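Local structure of DNA processing protein DprA (Streptococcus pneumoniae, 3UQZ) at residues Asp39-Ser44 / Val51-Tyr56. The protein binds single-stranded DNA cooperatively, shields it from nucleases and helps load the RecA recombinase onto it during natural transformation. Residues are numbered along the deposited sequence; the frame is centred on the assembly and turned at random.
Sequences DIADIS and VFMERY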
ATOM      1  N   ASP A  39      -9.569  52.012   7.535  1.00 54.00           N
ATOM      2  CA  ASP A  39      -9.328  51.224   6.326  1.00 54.17           C
ATOM      3  C   ASP A  39      -9.026  49.771   6.690  1.00 55.75           C
ATOM      4  O   ASP A  39      -9.579  48.870   6.064  1.00 55.27           O
ATOM      5  CB  ASP A  39      -8.196  51.826   5.482  1.00 56.88           C
ATOM      6  CG  ASP A  39      -8.553  53.149   4.824  1.00 72.83           C
ATOM      7  OD1 ASP A  39      -9.715  53.292   4.358  1.00 73.67           O
ATOM      8  OD2 ASP A  39      -7.658  54.017   4.718  1.00 80.01           O
ATOM      9  N   ILE A  40      -8.199  49.543   7.738  1.00 50.46           N
ATOM     10  CA  ILE A  40      -7.882  48.201   8.235  1.00 49.48           C
ATOM     11  C   ILE A  40      -9.194  47.478   8.569  1.00 55.11           C
ATOM     12  O   ILE A  40      -9.395  46.356   8.103  1.00 55.55           O
ATOM     13  CB  ILE A  40      -6.877  48.228   9.424  1.00 51.86           C
ATOM     14  CG1 ILE A  40      -5.484  48.722   8.971  1.00 51.47           C
ATOM     15  CG2 ILE A  40      -6.786  46.852  10.123  1.00 52.70           C
ATOM     16  CD1 ILE A  40      -4.474  49.036  10.104  1.00 54.57           C
ATOM     17  N   ALA A  41     -10.112  48.158   9.296  1.00 51.92           N
ATOM     18  CA  ALA A  41     -11.427  47.633   9.688  1.00 51.63           C
ATOM     19  C   ALA A  41     -12.270  47.253   8.476  1.00 56.76           C
ATOM     20  O   ALA A  41     -12.974  46.239   8.496  1.00 56.61           O
ATOM     21  CB  ALA A  41     -12.169  48.662  10.526  1.00 52.10           C
ATOM     22  N   ASP A  42     -12.179  48.070   7.419  1.00 54.08           N
ATOM     23  CA  ASP A  42     -12.911  47.915   6.171  1.00 54.32           C
ATOM     24  C   ASP A  42     -12.366  46.731   5.348  1.00 57.79           C
ATOM     25  O   ASP A  42     -13.102  45.763   5.130  1.00 57.14           O
ATOM     26  CB  ASP A  42     -12.854  49.259   5.410  1.00 56.59           C
ATOM     27  CG  ASP A  42     -13.749  49.433   4.208  1.00 69.03           C
ATOM     28  OD1 ASP A  42     -14.871  48.881   4.217  1.00 71.29           O
ATOM     29  OD2 ASP A  42     -13.359  50.193   3.287  1.00 72.13           O
ATOM     30  N   ILE A  43     -11.066  46.790   4.952  1.00 54.13           N
ATOM     31  CA  ILE A  43     -10.339  45.780   4.157  1.00 53.72           C
ATOM     32  C   ILE A  43     -10.455  44.355   4.744  1.00 57.67           C
ATOM     33  O   ILE A  43     -10.688  43.400   3.994  1.00 57.22           O
ATOM     34  CB  ILE A  43      -8.865  46.219   3.908  1.00 56.29           C
ATOM     35  CG1 ILE A  43      -8.807  47.569   3.164  1.00 56.34           C
ATOM     36  CG2 ILE A  43      -8.082  45.154   3.144  1.00 56.46           C
ATOM     37  CD1 ILE A  43      -7.634  48.459   3.560  1.00 62.20           C
ATOM     38  N   SER A  44     -10.337  44.232   6.084  1.00 54.25           N
ATOM     39  CA  SER A  44     -10.437  42.964   6.815  1.00 54.39           C
ATOM     40  C   SER A  44     -11.714  42.173   6.514  1.00 60.49           C
ATOM     41  O   SER A  44     -11.681  40.942   6.520  1.00 60.70           O
ATOM     42  CB  SER A  44     -10.337  43.205   8.317  1.00 57.10           C
ATOM     43  OG  SER A  44     -11.498  43.846   8.815  1.00 63.24           O
ATOM     44  N   VAL A  51     -16.850  47.428  16.524  1.00 55.55           N
ATOM     45  CA  VAL A  51     -16.470  46.594  17.667  1.00 55.08           C
ATOM     46  C   VAL A  51     -14.983  46.270  17.649  1.00 55.30           C
ATOM     47  O   VAL A  51     -14.354  46.227  18.714  1.00 55.22           O
ATOM     48  CB  VAL A  51     -17.398  45.373  17.939  1.00 59.77           C
ATOM     49  CG1 VAL A  51     -16.915  44.110  17.235  1.00 59.69           C
ATOM     50  CG2 VAL A  51     -17.526  45.126  19.437  1.00 59.82           C
ATOM     51  N   PHE A  52     -14.416  46.082  16.436  1.00 47.84           N
ATOM     52  CA  PHE A  52     -12.985  45.833  16.285  1.00 46.01           C
ATOM     53  C   PHE A  52     -12.189  47.073  16.735  1.00 48.63           C
ATOM     54  O   PHE A  52     -11.264  46.951  17.546  1.00 47.39           O
ATOM     55  CB  PHE A  52     -12.630  45.419  14.834  1.00 47.18           C
ATOM     56  CG  PHE A  52     -11.248  45.840  14.382  1.00 48.09           C
ATOM     57  CD1 PHE A  52     -10.109  45.263  14.935  1.00 50.74           C
ATOM     58  CD2 PHE A  52     -11.085  46.845  13.441  1.00 49.70           C
ATOM     59  CE1 PHE A  52      -8.837  45.672  14.540  1.00 51.15           C
ATOM     60  CE2 PHE A  52      -9.810  47.256  13.046  1.00 52.11           C
ATOM     61  CZ  PHE A  52      -8.696  46.661  13.594  1.00 50.15           C
HETATM   62  N   MSE A  53     -12.562  48.259  16.200  1.00 45.00           N
HETATM   63  CA  MSE A  53     -11.924  49.544  16.494  1.00 44.04           C
HETATM   64  C   MSE A  53     -12.005  49.888  17.975  1.00 49.17           C
HETATM   65  O   MSE A  53     -10.997  50.303  18.547  1.00 48.48           O
HETATM   66  CB  MSE A  53     -12.531  50.644  15.640  1.00 45.77           C
HETATM   67  CG  MSE A  53     -12.245  50.480  14.162  1.00 51.93           C
HETATM   68 SE   MSE A  53     -12.723  52.058  13.135  0.81 58.57          SE
HETATM   69  CE  MSE A  53     -11.288  53.221  13.882  1.00 55.04           C
ATOM     70  N   GLU A  54     -13.173  49.614  18.609  1.00 47.03           N
ATOM     71  CA  GLU A  54     -13.413  49.805  20.041  1.00 47.42           C
ATOM     72  C   GLU A  54     -12.380  48.992  20.796  1.00 51.79           C
ATOM     73  O   GLU A  54     -11.579  49.578  21.518  1.00 52.62           O
ATOM     74  CB  GLU A  54     -14.842  49.361  20.419  1.00 48.98           C
ATOM     75  CG  GLU A  54     -15.245  49.674  21.852  1.00 61.90           C
ATOM     76  CD  GLU A  54     -16.581  49.098  22.283  1.00 93.83           C
ATOM     77  OE1 GLU A  54     -16.701  47.853  22.363  1.00 93.86           O
ATOM     78  OE2 GLU A  54     -17.506  49.897  22.561  1.00 91.47           O
ATOM     79  N   ARG A  55     -12.345  47.662  20.558  1.00 48.13           N
ATOM     80  CA  ARG A  55     -11.408  46.705  21.167  1.00 47.26           C
ATOM     81  C   ARG A  55      -9.948  47.111  20.985  1.00 50.12           C
ATOM     82  O   ARG A  55      -9.182  47.038  21.949  1.00 50.01           O
ATOM     83  CB  ARG A  55     -11.655  45.285  20.638  1.00 46.14           C
ATOM     84  CG  ARG A  55     -12.925  44.646  21.187  1.00 51.22           C
ATOM     85  CD  ARG A  55     -13.048  43.191  20.797  1.00 60.91           C
ATOM     86  NE  ARG A  55     -11.926  42.391  21.295  1.00 70.75           N
ATOM     87  CZ  ARG A  55     -11.782  41.087  21.082  1.00 83.54           C
ATOM     88  NH1 ARG A  55     -12.695  40.416  20.390  1.00 67.56           N
ATOM     89  NH2 ARG A  55     -10.727  40.443  21.561  1.00 70.22           N
ATOM     90  N   TYR A  56      -9.583  47.599  19.777  1.00 45.99           N
ATOM     91  CA  TYR A  56      -8.231  48.074  19.476  1.00 46.07           C
ATOM     92  C   TYR A  56      -7.836  49.230  20.418  1.00 53.17           C
ATOM     93  O   TYR A  56      -6.746  49.214  20.995  1.00 53.63           O
ATOM     94  CB  TYR A  56      -8.114  48.499  17.997  1.00 46.46           C
ATOM     95  CG  TYR A  56      -6.723  48.949  17.598  1.00 47.86           C
ATOM     96  CD1 TYR A  56      -5.833  48.072  16.981  1.00 49.55           C
ATOM     97  CD2 TYR A  56      -6.295  50.256  17.836  1.00 48.13           C
ATOM     98  CE1 TYR A  56      -4.552  48.482  16.613  1.00 49.01           C
ATOM     99  CE2 TYR A  56      -5.014  50.673  17.480  1.00 48.45           C
ATOM    100  CZ  TYR A  56      -4.145  49.782  16.871  1.00 54.75           C
ATOM    101  OH  TYR A  56      -2.882  50.196  16.537  1.00 55.04           O
TER
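A41 and F52 make the heart of this contact. The methyl CB of A41 sits at the edge of the F52 ring, near its plane, 3.6 Å from CD2 of F52, and the neighbouring ring atom CE2 of F52 lies 3.7 Å from CA of A41. The ring therefore runs up against the backbone of helix 37-43 as well as its methyl. I40 adds a second touch farther along the same ring: its CG2 reaches CZ of F52 at 4.0 Å, coming in obliquely, and the two side chains cross at about a right angle. With CG1 of I40 beside the backbone N (chi1 -67°), CG2 is the branch that meets the ring. Beside the ring, M53, present as selenomethionine, brings its CG to 4.1 Å from CB of A41. The contact is wholly apolar and modest in size, 142 Å² in all. The axes of 39-43 and 51-56 pass 10.2 Å apart at 137°, between perpendicular and antiparallel. Just past the contact, the hydroxyl OG of S44 donates to O of A41 over 2.8 Å, from above the carbonyl plane, linking S44 to the carbonyl three residues earlier; S44 OG also makes a weak bond with N of C46. L37, at the start of helix 37-43, touches both F52 and M53. Both helices belong to the N-terminal sterile alpha motif domain, whose other helices pack against the buried residues of this contact: L11 of helix 5-13 touches both I40 and F52, V24 of helix 18-28 packs on I40, and S14 and L16, from the loop joining those two helices, lie against F52.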